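Local atomic coordinates of putative acetyltransferase Ta0821 (Thermoplasma acidophilum DSM 1728, PDB entry 3C26), a protein that is a putative acyltransferase of the GNAT family, probably an acetyltransferase, whose acceptor is not established. Residues Arg119-Val124 / Tyr181-Asp186; Ile75-Leu80 / Val85-Leu90. All blocks are in the same frame, centred on the assembly; numbering follows the deposited sequence.

Contact 1 (Arg119-Val124 / Tyr181-Asp186); sequences RLRSAV and YMCSDD. With NO3 (nitrate ion), chain C; NO3 (nitrate ion), chain D.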
loop_
_atom_site.group_PDB
_atom_site.type_symbol
_atom_site.label_atom_id
_atom_site.label_comp_id
_atom_site.label_asym_id
_atom_site.label_seq_id
_atom_site.Cartn_x
_atom_site.Cartn_y
_atom_site.Cartn_z
ATOM N N ARG A 119 26.608 -8.748 14.301
ATOM C CA ARG A 119 25.380 -8.511 13.514
ATOM C C ARG A 119 24.507 -7.351 13.954
ATOM O O ARG A 119 24.223 -7.141 15.142
ATOM C CB ARG A 119 24.480 -9.779 13.513
ATOM C CG ARG A 119 25.170 -11.082 13.043
ATOM C CD ARG A 119 24.358 -12.357 13.403
ATOM N NE ARG A 119 24.443 -12.641 14.847
ATOM C CZ ARG A 119 23.769 -13.592 15.516
ATOM N NH1 ARG A 119 22.910 -14.403 14.900
ATOM N NH2 ARG A 119 23.948 -13.724 16.829
ATOM N N LEU A 120 24.028 -6.649 12.939
ATOM C CA LEU A 120 23.055 -5.575 13.090
ATOM C C LEU A 120 21.828 -6.005 12.308
ATOM O O LEU A 120 21.933 -6.609 11.241
ATOM C CB LEU A 120 23.543 -4.249 12.497
ATOM C CG LEU A 120 24.912 -3.720 12.906
ATOM C CD1 LEU A 120 25.277 -2.461 12.078
ATOM C CD2 LEU A 120 25.002 -3.477 14.435
ATOM N N ARG A 121 20.677 -5.690 12.878
ATOM C CA ARG A 121 19.386 -5.926 12.233
ATOM C C ARG A 121 18.524 -4.685 12.294
ATOM O O ARG A 121 18.671 -3.840 13.181
ATOM C CB ARG A 121 18.643 -7.114 12.859
ATOM C CG ARG A 121 19.402 -8.389 12.795
ATOM C CD ARG A 121 18.614 -9.560 13.218
ATOM N NE ARG A 121 19.458 -10.752 13.195
ATOM C CZ ARG A 121 19.717 -11.534 14.241
ATOM N NH1 ARG A 121 19.112 -11.343 15.366
ATOM N NH2 ARG A 121 20.522 -12.573 14.116
ATOM N N SER A 122 17.591 -4.621 11.349
ATOM C CA SER A 122 16.648 -3.515 11.268
ATOM C C SER A 122 15.416 -3.927 10.472
ATOM O O SER A 122 15.496 -4.715 9.512
ATOM C CB SER A 122 17.312 -2.278 10.623
ATOM O OG SER A 122 16.607 -1.065 10.882
ATOM N N ALA A 123 14.293 -3.313 10.854
ATOM C CA ALA A 123 13.054 -3.555 10.200
ATOM C C ALA A 123 12.702 -2.377 9.287
ATOM O O ALA A 123 12.708 -1.206 9.704
ATOM C CB ALA A 123 11.931 -3.845 11.231
ATOM N N VAL A 124 12.415 -2.710 8.032
ATOM C CA VAL A 124 12.067 -1.719 6.997
ATOM C C VAL A 124 10.783 -2.092 6.229
ATOM O O VAL A 124 10.628 -3.212 5.794
ATOM C CB VAL A 124 13.216 -1.545 5.972
ATOM C CG1 VAL A 124 12.937 -0.390 5.074
ATOM C CG2 VAL A 124 14.576 -1.410 6.707
ATOM N N TYR A 181 14.044 -8.551 16.064
ATOM C CA TYR A 181 14.201 -9.864 15.451
ATOM C C TYR A 181 15.432 -10.543 16.081
ATOM O O TYR A 181 16.579 -10.151 15.863
ATOM C CB TYR A 181 14.320 -9.765 13.911
ATOM C CG TYR A 181 14.071 -11.082 13.200
ATOM C CD1 TYR A 181 12.764 -11.594 13.070
ATOM C CD2 TYR A 181 15.112 -11.806 12.637
ATOM C CE1 TYR A 181 12.515 -12.761 12.409
ATOM C CE2 TYR A 181 14.859 -12.995 12.009
ATOM C CZ TYR A 181 13.572 -13.479 11.905
ATOM O OH TYR A 181 13.358 -14.673 11.249
HETATM N N MSE A 182 15.164 -11.591 16.831
HETATM C CA MSE A 182 16.180 -12.253 17.631
HETATM C C MSE A 182 16.115 -13.761 17.504
HETATM O O MSE A 182 15.061 -14.335 17.283
HETATM C CB MSE A 182 15.972 -11.874 19.115
HETATM C CG MSE A 182 14.659 -12.352 19.704
HETATM SE SE MSE A 182 14.324 -11.870 21.612
HETATM C CE MSE A 182 13.884 -10.003 21.418
ATOM N N CYS A 183 17.256 -14.385 17.691
ATOM C CA CYS A 183 17.355 -15.824 17.614
ATOM C C CYS A 183 17.823 -16.410 18.932
ATOM O O CYS A 183 18.489 -15.763 19.749
ATOM C CB CYS A 183 18.278 -16.270 16.481
ATOM S SG CYS A 183 18.029 -15.353 14.921
ATOM N N SER A 184 17.389 -17.632 19.146
ATOM C CA SER A 184 17.862 -18.413 20.287
ATOM C C SER A 184 17.609 -19.902 20.061
ATOM O O SER A 184 16.468 -20.318 19.816
ATOM C CB SER A 184 17.234 -17.937 21.593
ATOM O OG SER A 184 17.520 -18.872 22.614
ATOM N N ASP A 185 18.714 -20.661 20.132
ATOM C CA ASP A 185 18.790 -22.154 19.910
ATOM C C ASP A 185 17.764 -22.865 20.719
ATOM O O ASP A 185 17.188 -23.896 20.342
ATOM C CB ASP A 185 20.141 -22.735 20.384
ATOM C CG ASP A 185 21.317 -22.331 19.482
ATOM O OD1 ASP A 185 21.083 -21.639 18.454
ATOM O OD2 ASP A 185 22.468 -22.697 19.803
ATOM N N ASP A 186 17.659 -22.322 21.906
ATOM C CA ASP A 186 16.694 -22.748 22.864
ATOM C C ASP A 186 15.745 -21.599 23.047
ATOM O O ASP A 186 16.078 -20.674 23.787
ATOM C CB ASP A 186 17.357 -23.027 24.196
ATOM C CG ASP A 186 16.340 -23.360 25.272
ATOM O OD1 ASP A 186 15.155 -23.544 24.894
ATOM O OD2 ASP A 186 16.707 -23.429 26.469
HETATM N N NO3 C . 26.481 -11.356 17.466
HETATM O O1 NO3 C . 27.553 -10.787 18.123
HETATM O O2 NO3 C . 25.917 -12.520 17.956
HETATM O O3 NO3 C . 25.952 -10.809 16.312
HETATM N N NO3 D . 16.112 1.651 9.256
HETATM O O1 NO3 D . 16.666 2.192 10.406
HETATM O O2 NO3 D . 15.179 0.610 9.354
HETATM O O3 NO3 D . 16.456 2.180 8.004
#
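Arg121, on strand 119-125 of the GNAT fold, reaches across to Tyr181 and Cys183 of the two-stranded hairpin of strands 174-177 and 180-183. The short strand axes lie 8.4 Å apart at 140°, too far for backbone pairing; the Arg121 side chain bridges the distance. Arg121 is extended from CG to NE (chi2 -172°, chi3 -177°), and this carries its guanidinium to the hairpin backbone. NH1 donates to Tyr181 O at 2.8 Å, a bent bond tilted somewhat from both the guanidinium and carbonyl planes. Farther back, Arg121 CD meets the edge of the Tyr181 ring, 4.2 Å from CD2. Cys183 SG lies oblique to the guanidinium, 3.8 Å from Arg121 NH2. That sulfur is tied by a disulfide to Cys174, stapling the two hairpin strands. Tyr181 OH bonds Arg244 instead. Glu263 and Asp82 form salt bridges with Arg121 NE and NH1, and Asp82 also accepts from Cys183 N. Nearby, Arg119 NE and NH2 bond O3 and O2 of a nitrate at 2.8 and 2.6 Å; the ion, probably from the crystallisation liquor, also binds Glu118 N. The buried charge of Arg121 is therefore probably balanced by two carboxylates, while one of its donors satisfies a hairpin carbonyl.

Contact 2 (Ile75-Leu80 / Val85-Leu90); sequences IHMEKL and VMLGGL. With EDO (1,2-ethanediol), chain E.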
loop_
_atom_site.group_PDB
_atom_site.type_symbol
_atom_site.label_atom_id
_atom_site.label_comp_id
_atom_site.label_asym_id
_atom_site.label_seq_id
_atom_site.Cartn_x
_atom_site.Cartn_y
_atom_site.Cartn_z
ATOM N N ILE A 75 18.760 7.635 16.379
ATOM C CA ILE A 75 18.767 6.210 16.097
ATOM C C ILE A 75 18.715 5.471 17.446
ATOM O O ILE A 75 19.422 5.850 18.386
ATOM C CB ILE A 75 20.011 5.731 15.266
ATOM C CG1 ILE A 75 19.891 4.265 14.888
ATOM C CG2 ILE A 75 21.302 5.833 16.089
ATOM C CD1 ILE A 75 19.091 3.999 13.714
ATOM N N HIS A 76 17.865 4.435 17.519
ATOM C CA HIS A 76 17.811 3.539 18.689
ATOM C C HIS A 76 18.650 2.274 18.432
ATOM O O HIS A 76 18.649 1.739 17.343
ATOM C CB HIS A 76 16.358 3.153 19.015
ATOM C CG HIS A 76 16.218 2.176 20.152
ATOM N ND1 HIS A 76 15.631 0.929 20.008
ATOM C CD2 HIS A 76 16.589 2.270 21.453
ATOM C CE1 HIS A 76 15.671 0.298 21.172
ATOM N NE2 HIS A 76 16.235 1.095 22.066
HETATM N N MSE A 77 19.378 1.824 19.451
HETATM C CA MSE A 77 20.123 0.569 19.382
HETATM C C MSE A 77 19.828 -0.305 20.614
HETATM O O MSE A 77 19.763 0.159 21.747
HETATM C CB MSE A 77 21.635 0.799 19.403
HETATM C CG MSE A 77 22.160 1.804 18.481
HETATM SE SE MSE A 77 24.016 2.233 19.036
HETATM C CE MSE A 77 23.982 3.937 18.122
ATOM N N GLU A 78 19.683 -1.590 20.388
ATOM C CA GLU A 78 19.440 -2.474 21.494
ATOM C C GLU A 78 20.048 -3.835 21.272
ATOM O O GLU A 78 19.699 -4.529 20.322
ATOM C CB GLU A 78 17.936 -2.596 21.785
ATOM C CG GLU A 78 17.707 -3.535 22.940
ATOM C CD GLU A 78 16.331 -3.469 23.518
ATOM O OE1 GLU A 78 15.725 -2.396 23.483
ATOM O OE2 GLU A 78 15.866 -4.518 24.012
ATOM N N LYS A 79 20.951 -4.197 22.188
ATOM C CA LYS A 79 21.649 -5.483 22.128
ATOM C C LYS A 79 20.652 -6.561 22.512
ATOM O O LYS A 79 19.918 -6.428 23.481
ATOM C CB LYS A 79 22.881 -5.495 23.031
ATOM C CG LYS A 79 23.749 -6.733 22.875
ATOM C CD LYS A 79 25.073 -6.537 23.495
ATOM C CE LYS A 79 26.166 -6.377 22.440
ATOM N NZ LYS A 79 27.535 -6.117 23.078
ATOM N N LEU A 80 20.619 -7.608 21.708
ATOM C CA LEU A 80 19.669 -8.703 21.862
ATOM C C LEU A 80 20.367 -9.885 22.520
ATOM O O LEU A 80 21.563 -9.874 22.684
ATOM C CB LEU A 80 19.090 -9.098 20.515
ATOM C CG LEU A 80 18.517 -7.943 19.654
ATOM C CD1 LEU A 80 17.880 -8.493 18.415
ATOM C CD2 LEU A 80 17.542 -7.095 20.506
ATOM N N VAL A 85 22.576 -6.681 17.466
ATOM C CA VAL A 85 22.043 -5.371 17.867
ATOM C C VAL A 85 20.950 -4.989 16.888
ATOM O O VAL A 85 21.166 -4.927 15.688
ATOM C CB VAL A 85 23.154 -4.253 17.931
ATOM C CG1 VAL A 85 22.550 -2.878 18.210
ATOM C CG2 VAL A 85 24.217 -4.633 18.953
HETATM N N MSE A 86 19.784 -4.687 17.436
HETATM C CA MSE A 86 18.656 -4.219 16.644
HETATM C C MSE A 86 18.709 -2.728 16.605
HETATM O O MSE A 86 18.898 -2.060 17.608
HETATM C CB MSE A 86 17.314 -4.598 17.276
HETATM C CG MSE A 86 16.163 -4.395 16.386
HETATM SE SE MSE A 86 16.012 -5.744 15.031
HETATM C CE MSE A 86 14.366 -5.267 14.167
ATOM N N LEU A 87 18.485 -2.226 15.418
ATOM C CA LEU A 87 18.466 -0.796 15.190
ATOM C C LEU A 87 17.113 -0.414 14.686
ATOM O O LEU A 87 16.458 -1.163 13.925
ATOM C CB LEU A 87 19.472 -0.411 14.134
ATOM C CG LEU A 87 20.928 -0.806 14.395
ATOM C CD1 LEU A 87 21.703 -0.521 13.146
ATOM C CD2 LEU A 87 21.528 -0.084 15.663
ATOM N N GLY A 88 16.703 0.759 15.141
ATOM C CA GLY A 88 15.522 1.402 14.631
ATOM C C GLY A 88 15.251 2.759 15.210
ATOM O O GLY A 88 16.131 3.411 15.757
ATOM N N GLY A 89 14.034 3.208 15.043
ATOM C CA GLY A 89 13.669 4.500 15.557
ATOM C C GLY A 89 14.453 5.605 14.863
ATOM O O GLY A 89 14.779 6.611 15.463
ATOM N N LEU A 90 14.807 5.380 13.597
ATOM C CA LEU A 90 15.497 6.411 12.772
ATOM C C LEU A 90 14.539 7.562 12.404
ATOM O O LEU A 90 13.588 7.424 11.621
ATOM C CB LEU A 90 16.183 5.800 11.510
ATOM C CG LEU A 90 17.345 6.632 10.919
ATOM C CD1 LEU A 90 18.137 5.810 9.860
ATOM C CD2 LEU A 90 16.883 7.988 10.292
HETATM C C1 EDO E . 14.296 -2.107 18.064
HETATM O O1 EDO E . 14.118 -1.905 19.459
HETATM C C2 EDO E . 13.930 -0.838 17.345
HETATM O O2 EDO E . 14.790 0.207 17.734
#
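His76 N donates to Gly88 O at 2.7 Å, the shortest hydrogen bond between the two strands of a GNAT beta hairpin. The return bond, Gly88 N to His76 O, is 3.1 Å. In the second hydrogen-bonded pair, Glu78 N to Met86 O and Met86 N to Glu78 O are both 2.9 Å. Met77 with Leu87 and Lys79 with Val85 are the non-hydrogen-bonded pairs. Beyond Gly88 the register slips: Ile75 lies nearest Leu90, and Gly89 has a positive phi of 64°. This is consistent with the beta bulge known in the corresponding strand of GNAT enzymes.

His76 CG lies anti to the backbone N (chi1 177°), which turns the ring to an ethanediol, probably from the crystallisation liquor. His76 ND1 shares a hydrogen bond of 2.5 Å with O2 of this diol at the ring edge, and the ring stacks on Trp56. Replacing His76 by an alanine removes the ring, which is likely to leave Trp56 without its stacking partner and the diol O2 without its bond to ND1. Leu80 CD2 lies 4.1 Å from Met86 CB, and Met86 shares the face of His76 and Glu78. Glu78 forms a salt bridge with Lys180. Met77, Val85 and Leu87 lie on the other face, against helix 101-113; Ile75 also touches Thr109 there. Met77 (selenomethionine) and Leu87 run side by side, and Met77 CG presses on Leu87 CD2 at 3.5 Å.

From the N terminus, contact 2 comes first and closes a hairpin of only four intervening residues. The chain then forms helix 101-113 and returns as strand 119-125 beside strand 85-92. Contact 1 opens there and closes 56 residues later, on the small disulfide hairpin. The two contacts lie in series and neither nest nor cross. They do touch: Arg121 O probably bonds to Leu87 N, and Tyr181 O packs on Leu80 CD1. Asp82, in the turn of the first hairpin, links to contact 1 through Arg121. A nitrate, probably from the crystallisation liquor, lies beside Ser122 and Val124, close to Leu90, near where, as in other GNAT enzymes, the strands probably part for acetyl-CoA.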